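Local structure of SusD homolog (Bacteroides thetaiotaomicron, 4MRU) at residues A207-Y212 with V500-K505; I117-T122 with D154-M159; M459-Y464 with G492-G497. The protein probably binds mucin O-glycans at the bacterial surface, as a TPR-like outer-membrane lipoprotein of the SusD family. All coordinates share one frame; numbering follows the deposited sequence. Where two conformers were deposited one is given.

Contact 1. Residues A207-Y212 with V500-K505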
# COMPACT_ATOMS: atom_id res chain seq x y z
N ALA A 207 7.65 2.39 -11.45
CA ALA A 207 9.03 2.22 -11.91
C ALA A 207 9.92 1.67 -10.80
O ALA A 207 10.70 0.74 -11.02
CB ALA A 207 9.58 3.53 -12.45
N MSE A 208 9.85 2.23 -9.59
CA MSE A 208 10.75 1.80 -8.51
C MSE A 208 10.48 0.35 -8.15
O MSE A 208 11.41 -0.40 -7.85
CB MSE A 208 10.57 2.72 -7.28
CG MSE A 208 11.74 2.60 -6.31
SE MSE A 208 13.43 3.30 -7.11
CE MSE A 208 12.80 5.09 -7.56
N ARG A 209 9.24 -0.07 -8.30
CA ARG A 209 8.80 -1.43 -8.00
C ARG A 209 9.57 -2.44 -8.82
O ARG A 209 9.81 -3.53 -8.33
CB ARG A 209 7.29 -1.61 -8.25
CG ARG A 209 6.75 -2.89 -7.64
CD ARG A 209 6.34 -2.77 -6.16
NE ARG A 209 5.03 -2.14 -6.09
CZ ARG A 209 4.66 -1.10 -5.35
NH1 ARG A 209 5.49 -0.50 -4.50
NH2 ARG A 209 3.40 -0.69 -5.46
N LEU A 210 9.98 -2.05 -10.04
CA LEU A 210 10.62 -2.99 -10.95
C LEU A 210 12.16 -2.91 -10.98
O LEU A 210 12.81 -3.47 -11.90
CB LEU A 210 10.10 -2.76 -12.38
CG LEU A 210 8.58 -2.66 -12.55
CD1 LEU A 210 8.24 -2.61 -14.03
CD2 LEU A 210 7.86 -3.80 -11.86
N CYS A 211 12.75 -2.31 -9.95
CA CYS A 211 14.19 -2.04 -10.00
C CYS A 211 15.04 -3.33 -9.86
O CYS A 211 16.23 -3.33 -10.18
CB CYS A 211 14.56 -0.98 -8.97
SG CYS A 211 14.55 -1.66 -7.30
N TYR A 212 14.44 -4.45 -9.46
CA TYR A 212 15.17 -5.71 -9.37
C TYR A 212 14.88 -6.66 -10.54
O TYR A 212 15.33 -7.81 -10.52
CB TYR A 212 14.89 -6.41 -8.02
CG TYR A 212 15.39 -5.62 -6.83
CD1 TYR A 212 16.75 -5.49 -6.60
CD2 TYR A 212 14.50 -5.05 -5.90
CE1 TYR A 212 17.22 -4.77 -5.50
CE2 TYR A 212 14.97 -4.34 -4.82
CZ TYR A 212 16.34 -4.23 -4.61
OH TYR A 212 16.80 -3.52 -3.54
N VAL A 500 5.91 -13.06 -6.62
CA VAL A 500 5.47 -12.39 -7.85
C VAL A 500 6.69 -11.95 -8.65
O VAL A 500 7.79 -11.83 -8.10
CB VAL A 500 4.49 -11.20 -7.58
CG1 VAL A 500 3.30 -11.65 -6.70
CG2 VAL A 500 5.20 -10.04 -6.95
N TRP A 501 6.46 -11.60 -9.92
CA TRP A 501 7.57 -11.35 -10.86
C TRP A 501 8.55 -10.26 -10.40
O TRP A 501 9.74 -10.44 -10.55
CB TRP A 501 7.01 -11.02 -12.26
CG TRP A 501 8.03 -10.48 -13.22
CD1 TRP A 501 9.02 -11.17 -13.83
CD2 TRP A 501 8.13 -9.14 -13.67
NE1 TRP A 501 9.75 -10.33 -14.64
CE2 TRP A 501 9.23 -9.06 -14.53
CE3 TRP A 501 7.39 -7.97 -13.42
CZ2 TRP A 501 9.60 -7.88 -15.17
CZ3 TRP A 501 7.79 -6.78 -14.04
CH2 TRP A 501 8.86 -6.77 -14.91
N TRP A 502 8.09 -9.15 -9.84
CA TRP A 502 9.05 -8.11 -9.45
C TRP A 502 9.82 -8.42 -8.15
O TRP A 502 10.74 -7.68 -7.84
CB TRP A 502 8.40 -6.72 -9.34
CG TRP A 502 7.11 -6.57 -8.52
CD1 TRP A 502 5.90 -6.29 -9.01
CD2 TRP A 502 6.97 -6.60 -7.10
NE1 TRP A 502 4.99 -6.18 -8.01
CE2 TRP A 502 5.62 -6.40 -6.82
CE3 TRP A 502 7.83 -6.84 -6.05
CZ2 TRP A 502 5.11 -6.38 -5.54
CZ3 TRP A 502 7.33 -6.83 -4.75
CH2 TRP A 502 5.98 -6.63 -4.51
N ASP A 503 9.42 -9.45 -7.40
CA ASP A 503 10.01 -9.75 -6.09
C ASP A 503 11.21 -10.64 -6.31
O ASP A 503 11.14 -11.90 -6.24
CB ASP A 503 8.96 -10.40 -5.18
CG ASP A 503 9.48 -10.73 -3.80
OD1 ASP A 503 10.66 -10.41 -3.52
OD2 ASP A 503 8.69 -11.33 -3.00
N ARG A 504 12.32 -9.99 -6.66
CA ARG A 504 13.52 -10.71 -7.11
C ARG A 504 14.77 -10.34 -6.34
O ARG A 504 15.83 -10.84 -6.62
CB ARG A 504 13.77 -10.44 -8.60
CG ARG A 504 12.57 -10.64 -9.50
CD ARG A 504 12.97 -10.67 -10.99
NE ARG A 504 13.32 -12.03 -11.41
CZ ARG A 504 12.43 -12.97 -11.77
NH1 ARG A 504 11.12 -12.74 -11.74
NH2 ARG A 504 12.86 -14.15 -12.11
N LYS A 505 14.69 -9.43 -5.38
CA LYS A 505 15.89 -9.08 -4.61
C LYS A 505 16.55 -10.34 -3.98
O LYS A 505 15.87 -11.13 -3.33
CB LYS A 505 15.53 -8.07 -3.54
CG LYS A 505 16.74 -7.55 -2.78
CD LYS A 505 16.37 -6.57 -1.69
CE LYS A 505 17.65 -6.10 -1.03
NZ LYS A 505 17.40 -5.09 0.02
O HOH W 1 11.84 -5.21 -8.59
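Lys505 runs alongside Tyr212 in an extended chain, its methylenes running from over the ring toward the hydroxyl. Its CB stands over the centre of the ring, 3.8 Å from the Tyr212 ring centroid, in a CH-pi contact. CG lies 3.8 Å from Tyr212 CZ, CD passes 3.6 Å from Tyr212 OH, CE stays 3.7 Å from the same oxygen, and NZ turns to a salt bridge with Glu409 and a hydrogen bond to Thr437 O. Cys211 SG covers the opposite face of the ring near its rim, while Tyr212 OH bonds to Arg340. An alanine at Tyr212 is likely to leave the Lys505 methylenes without the surface they lie along and Arg340 without its phenol partner. A separate CH-pi contact is made by Arg209, whose CG sits over the five-membered ring of Trp502, 3.6 Å from its centroid, and Val500 CG2 covers the other face of the indole. Leu210 CD2 reaches Trp501 CZ3 at 3.7 Å. One water links Arg209 O, Tyr212 N and Trp502 O, donating to both carbonyls and accepting from the amide. The C-terminal tail packs against the end of helix 192-209, with helix 427-437 touching Arg209 and Tyr212 and helix 152-173 touching Trp501.

Contact 2. Residues I117-T122 with D154-M159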
# COMPACT_ATOMS: atom_id res chain seq x y z
N ILE A 117 -6.37 1.34 -9.56
CA ILE A 117 -7.04 0.24 -8.87
C ILE A 117 -6.25 -1.05 -9.04
O ILE A 117 -5.98 -1.78 -8.09
CB ILE A 117 -8.45 0.01 -9.45
CG1 ILE A 117 -9.35 1.17 -9.10
CG2 ILE A 117 -9.06 -1.28 -8.91
CD1 ILE A 117 -10.60 1.30 -9.96
N MSE A 118 -5.90 -1.33 -10.29
CA MSE A 118 -5.37 -2.63 -10.62
C MSE A 118 -3.88 -2.78 -10.37
O MSE A 118 -3.38 -3.92 -10.29
CB MSE A 118 -5.65 -2.91 -12.09
CG MSE A 118 -7.14 -3.04 -12.38
SE MSE A 118 -7.95 -4.53 -11.34
CE MSE A 118 -9.87 -4.06 -11.53
N GLN A 119 -3.14 -1.69 -10.25
CA GLN A 119 -1.73 -1.78 -9.82
C GLN A 119 -1.65 -2.54 -8.48
O GLN A 119 -0.78 -3.40 -8.26
CB GLN A 119 -1.07 -0.40 -9.73
CG GLN A 119 0.34 -0.35 -9.11
CD GLN A 119 0.27 0.12 -7.67
OE1 GLN A 119 0.07 1.30 -7.41
NE2 GLN A 119 0.41 -0.81 -6.73
N ARG A 120 -2.59 -2.26 -7.60
CA ARG A 120 -2.63 -2.89 -6.29
C ARG A 120 -2.94 -4.38 -6.45
O ARG A 120 -2.33 -5.24 -5.80
CB ARG A 120 -3.65 -2.23 -5.39
CG ARG A 120 -3.26 -0.86 -4.84
CD ARG A 120 -4.45 0.01 -4.58
NE ARG A 120 -5.49 -0.67 -3.80
CZ ARG A 120 -5.48 -0.78 -2.47
NH1 ARG A 120 -4.46 -0.30 -1.75
NH2 ARG A 120 -6.44 -1.42 -1.87
N VAL A 121 -3.90 -4.70 -7.30
CA VAL A 121 -4.33 -6.08 -7.45
C VAL A 121 -3.24 -6.96 -8.05
O VAL A 121 -3.00 -8.05 -7.56
CB VAL A 121 -5.62 -6.16 -8.31
CG1 VAL A 121 -6.08 -7.59 -8.48
CG2 VAL A 121 -6.72 -5.32 -7.65
N THR A 122 -2.55 -6.51 -9.10
CA THR A 122 -1.47 -7.33 -9.62
C THR A 122 -0.33 -7.44 -8.58
O THR A 122 0.30 -8.49 -8.49
CB THR A 122 -0.89 -6.88 -10.98
OG1 THR A 122 0.10 -7.84 -11.40
CG2 THR A 122 -0.26 -5.53 -10.93
N ASP A 154 3.45 -8.22 -18.21
CA ASP A 154 2.57 -7.66 -19.24
C ASP A 154 1.54 -6.71 -18.66
O ASP A 154 1.16 -5.71 -19.31
CB ASP A 154 1.87 -8.76 -20.04
CG ASP A 154 2.83 -9.47 -21.02
OD1 ASP A 154 3.92 -8.97 -21.33
OD2 ASP A 154 2.45 -10.52 -21.49
N VAL A 155 1.10 -6.97 -17.43
CA VAL A 155 0.23 -5.98 -16.81
C VAL A 155 0.96 -4.64 -16.62
O VAL A 155 0.41 -3.59 -16.98
CB VAL A 155 -0.32 -6.45 -15.47
CG1 VAL A 155 -1.16 -5.36 -14.84
CG2 VAL A 155 -1.21 -7.67 -15.68
N TYR A 156 2.16 -4.65 -16.02
CA TYR A 156 2.91 -3.41 -15.78
C TYR A 156 3.21 -2.70 -17.09
O TYR A 156 3.00 -1.49 -17.21
CB TYR A 156 4.19 -3.71 -15.01
CG TYR A 156 4.06 -3.50 -13.53
CD1 TYR A 156 3.48 -4.46 -12.70
CD2 TYR A 156 4.51 -2.32 -12.94
CE1 TYR A 156 3.37 -4.22 -11.33
CE2 TYR A 156 4.36 -2.08 -11.58
CZ TYR A 156 3.78 -3.03 -10.78
OH TYR A 156 3.68 -2.79 -9.41
N MSE A 157 3.61 -3.42 -18.13
CA MSE A 157 3.99 -2.73 -19.37
C MSE A 157 2.76 -2.09 -20.02
O MSE A 157 2.84 -0.98 -20.57
CB MSE A 157 4.70 -3.69 -20.31
CG MSE A 157 6.10 -4.10 -19.77
SE MSE A 157 7.01 -2.87 -18.50
CE MSE A 157 7.29 -4.38 -17.27
N ARG A 158 1.61 -2.75 -19.93
CA ARG A 158 0.39 -2.22 -20.48
C ARG A 158 -0.07 -1.01 -19.66
O ARG A 158 -0.45 0.00 -20.23
CB ARG A 158 -0.70 -3.31 -20.56
CG ARG A 158 -2.04 -2.82 -21.13
CD ARG A 158 -1.95 -2.30 -22.56
NE ARG A 158 -2.02 -3.39 -23.51
CZ ARG A 158 -3.15 -3.83 -24.06
NH1 ARG A 158 -4.32 -3.27 -23.77
NH2 ARG A 158 -3.12 -4.85 -24.90
N MSE A 159 0.02 -1.08 -18.34
CA MSE A 159 -0.27 0.08 -17.50
C MSE A 159 0.62 1.27 -17.85
O MSE A 159 0.14 2.40 -17.94
CB MSE A 159 -0.11 -0.30 -15.99
CG MSE A 159 -1.22 -1.25 -15.58
SE MSE A 159 -0.90 -1.73 -13.68
CE MSE A 159 -2.67 -2.41 -13.37
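Met159, a selenomethionine in this crystal, pushes its methyl against the backbone of helix 104-125: CE lies 3.2 Å from Gln119 N and 3.3 Å from Met118 CB, the latter closer than ordinary carbon packing. The chain is extended beyond CG (chi2 178°), which carries CE across the gap between the helices. One turn along, Thr122 CG2 meets two partners, Tyr156 CE1 at 3.9 Å and Val155 CG1 at 4.0 Å; the branched side chains of Thr122 and Val155 lie alongside, running opposite ways. Gln119 CG touches Tyr156 OH more loosely, at 4.1 Å, with the amide and ring planes inclined to one another. These packing contacts join helices 104-125 and 152-173; segments 117-122 and 154-159 run antiparallel at 163°, their axes 10.7 Å apart at closest approach, a pairing in keeping with the TPR-like helical build of SusD proteins. The polar ends are held by a second shell. Asp123 takes Tyr156 OH on OD1 and Gln119 NE2 on OD2, tying residues of both helices to one carboxylate, and Arg205 NH1 donates to Gln119 OE1, fixing which way the amide is turned. Thr122 OG1 bonds to Gly126 O, just past the helix end. Farther out, helix 81-100 packs on Met118 through Thr90, helix 192-209 touches Met159 through Met206, and Tyr130 from a loop lies against both Met118 and Met159.

Contact 3. Residues M459-Y464 with G492-G497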
# COMPACT_ATOMS: atom_id res chain seq x y z
N MSE A 459 4.36 -13.65 4.01
CA MSE A 459 3.50 -13.77 2.83
C MSE A 459 4.11 -13.00 1.68
O MSE A 459 4.45 -11.83 1.81
CB MSE A 459 2.10 -13.21 3.02
CG MSE A 459 1.29 -14.05 3.95
SE MSE A 459 0.59 -15.69 3.13
CE MSE A 459 -1.16 -15.32 2.30
N ARG A 460 4.24 -13.67 0.54
CA ARG A 460 4.84 -13.12 -0.67
C ARG A 460 3.79 -12.69 -1.71
O ARG A 460 4.05 -11.89 -2.58
CB ARG A 460 5.81 -14.15 -1.25
CG ARG A 460 6.87 -14.65 -0.28
CD ARG A 460 7.52 -13.56 0.57
NE ARG A 460 8.36 -12.70 -0.19
CZ ARG A 460 9.19 -11.79 0.32
NH1 ARG A 460 9.25 -11.55 1.62
NH2 ARG A 460 9.91 -11.06 -0.51
N ARG A 461 2.57 -13.20 -1.54
CA ARG A 461 1.43 -12.87 -2.34
C ARG A 461 0.19 -13.50 -1.70
O ARG A 461 0.30 -14.29 -0.76
CB ARG A 461 1.59 -13.40 -3.76
CG ARG A 461 1.74 -14.93 -3.81
CD ARG A 461 1.92 -15.44 -5.22
NE ARG A 461 0.73 -15.35 -6.06
CZ ARG A 461 -0.26 -16.24 -6.09
NH1 ARG A 461 -0.27 -17.31 -5.31
NH2 ARG A 461 -1.29 -16.05 -6.94
N LEU A 462 -0.98 -13.17 -2.22
CA LEU A 462 -2.23 -13.85 -1.87
C LEU A 462 -2.57 -14.92 -2.91
O LEU A 462 -2.23 -14.77 -4.08
CB LEU A 462 -3.43 -12.90 -1.81
CG LEU A 462 -3.76 -12.18 -0.55
CD1 LEU A 462 -5.14 -11.51 -0.67
CD2 LEU A 462 -3.72 -13.15 0.63
N MSE A 463 -3.33 -15.91 -2.48
CA MSE A 463 -3.72 -17.03 -3.32
C MSE A 463 -4.98 -16.68 -4.06
O MSE A 463 -5.78 -15.92 -3.56
CB MSE A 463 -3.99 -18.29 -2.48
CG MSE A 463 -2.72 -18.73 -1.77
SE MSE A 463 -2.70 -17.95 0.05
CE MSE A 463 -4.02 -19.14 0.92
N TYR A 464 -5.15 -17.21 -5.26
CA TYR A 464 -6.35 -16.93 -6.06
C TYR A 464 -7.59 -17.49 -5.38
O TYR A 464 -7.48 -18.44 -4.65
CB TYR A 464 -6.24 -17.50 -7.45
CG TYR A 464 -5.11 -16.86 -8.27
CD1 TYR A 464 -5.10 -15.50 -8.53
CD2 TYR A 464 -4.10 -17.62 -8.80
CE1 TYR A 464 -4.11 -14.92 -9.33
CE2 TYR A 464 -3.08 -17.06 -9.58
CZ TYR A 464 -3.10 -15.72 -9.86
OH TYR A 464 -2.08 -15.22 -10.65
N GLY A 492 5.47 -24.07 -4.68
CA GLY A 492 4.29 -24.89 -4.89
C GLY A 492 3.22 -24.24 -5.73
O GLY A 492 2.04 -24.66 -5.67
N GLY A 493 3.54 -23.22 -6.49
CA GLY A 493 2.55 -22.68 -7.41
C GLY A 493 1.70 -21.63 -6.73
O GLY A 493 2.24 -20.64 -6.20
N ASP A 494 0.37 -21.81 -6.75
CA ASP A 494 -0.55 -20.80 -6.22
C ASP A 494 -0.60 -20.88 -4.69
O ASP A 494 -1.55 -21.37 -4.12
CB ASP A 494 -1.95 -20.94 -6.81
CG ASP A 494 -2.93 -19.91 -6.30
OD1 ASP A 494 -2.54 -18.76 -5.97
OD2 ASP A 494 -4.16 -20.22 -6.30
N THR A 495 0.47 -20.38 -4.08
CA THR A 495 0.56 -20.28 -2.63
C THR A 495 1.03 -18.90 -2.22
O THR A 495 1.58 -18.15 -3.00
CB THR A 495 1.57 -21.27 -2.09
OG1 THR A 495 2.92 -20.85 -2.43
CG2 THR A 495 1.33 -22.68 -2.65
N GLY A 496 0.91 -18.63 -0.94
CA GLY A 496 1.44 -17.42 -0.36
C GLY A 496 2.97 -17.35 -0.36
O GLY A 496 3.50 -16.28 -0.07
N GLY A 497 3.68 -18.45 -0.59
CA GLY A 497 5.13 -18.44 -0.61
C GLY A 497 5.79 -18.07 -1.94
O GLY A 497 6.97 -17.67 -1.99
O HOH W 2 -6.40 -20.66 -3.75
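An inverse gamma turn centred on Asp494 presents its carboxylate to Arg461 and Tyr464 of the facing loop. Asp494 CG lies anti to its N (chi1 -180°), which carries the carboxylate to that loop. OD1 of Asp494 is the hub, gripped by three donors. Arg461 approaches end-on with both terminal nitrogens, as a salt bridge: NH1 is 2.8 Å from Asp494 OD1, on the anti lone pair, and NH2 is 3.1 Å from the same oxygen in a more bent bond. Tyr464 N takes the syn lone pair at 3.1 Å from Asp494 OD1. Arg461 NH1 also donates to Thr495 O, lying well above that carbonyl's plane, while its NH2 lies above one face of the Tyr464 ring, toward the rim. So many bonds would probably stabilise the carboxylate in its charged form. Both partners are loops flanking helices 466-471 and 473-486, near the C-terminal end of the SusD fold, and they meet without forming a sheet. Farther along, Arg460 N bonds Gly496 O at 2.8 Å, and Gly496 CA makes a C-H...O contact with Arg461 O, a buried oxygen with no conventional partner. A CB on Gly496 would probably collide with Met459 SE. Thr495 OG1 accepts from Gly497 N in an ST turn. Outside the pair, Tyr469 OH bonds Asp494 OD2, Tyr125 O takes Arg461 NE, and Tyr464 OH reaches Pro127 O.

Contact 2 is wholly buried, and contact 3 is largely so although it lies farthest from the centre of the chain; contact 1 is only partly buried. Their chemistry follows the elements joined: two regular helices pack apolar groups in contact 2, a helix end and tail share CH-pi contacts and a water in contact 1, and two irregular loops are joined by hydrogen bonds and a salt bridge in contact 3. Contacts 1 and 2 touch through Arg209, on Gln119 and Tyr156, and through Met157, on Trp501 and Leu210; Asp123 binds groups from both. The C-terminal tail connects contacts 1 and 3, with Asp503 salt-bridged to Arg460, whereas contacts 2 and 3 stay about 7 Å apart at their nearest atoms.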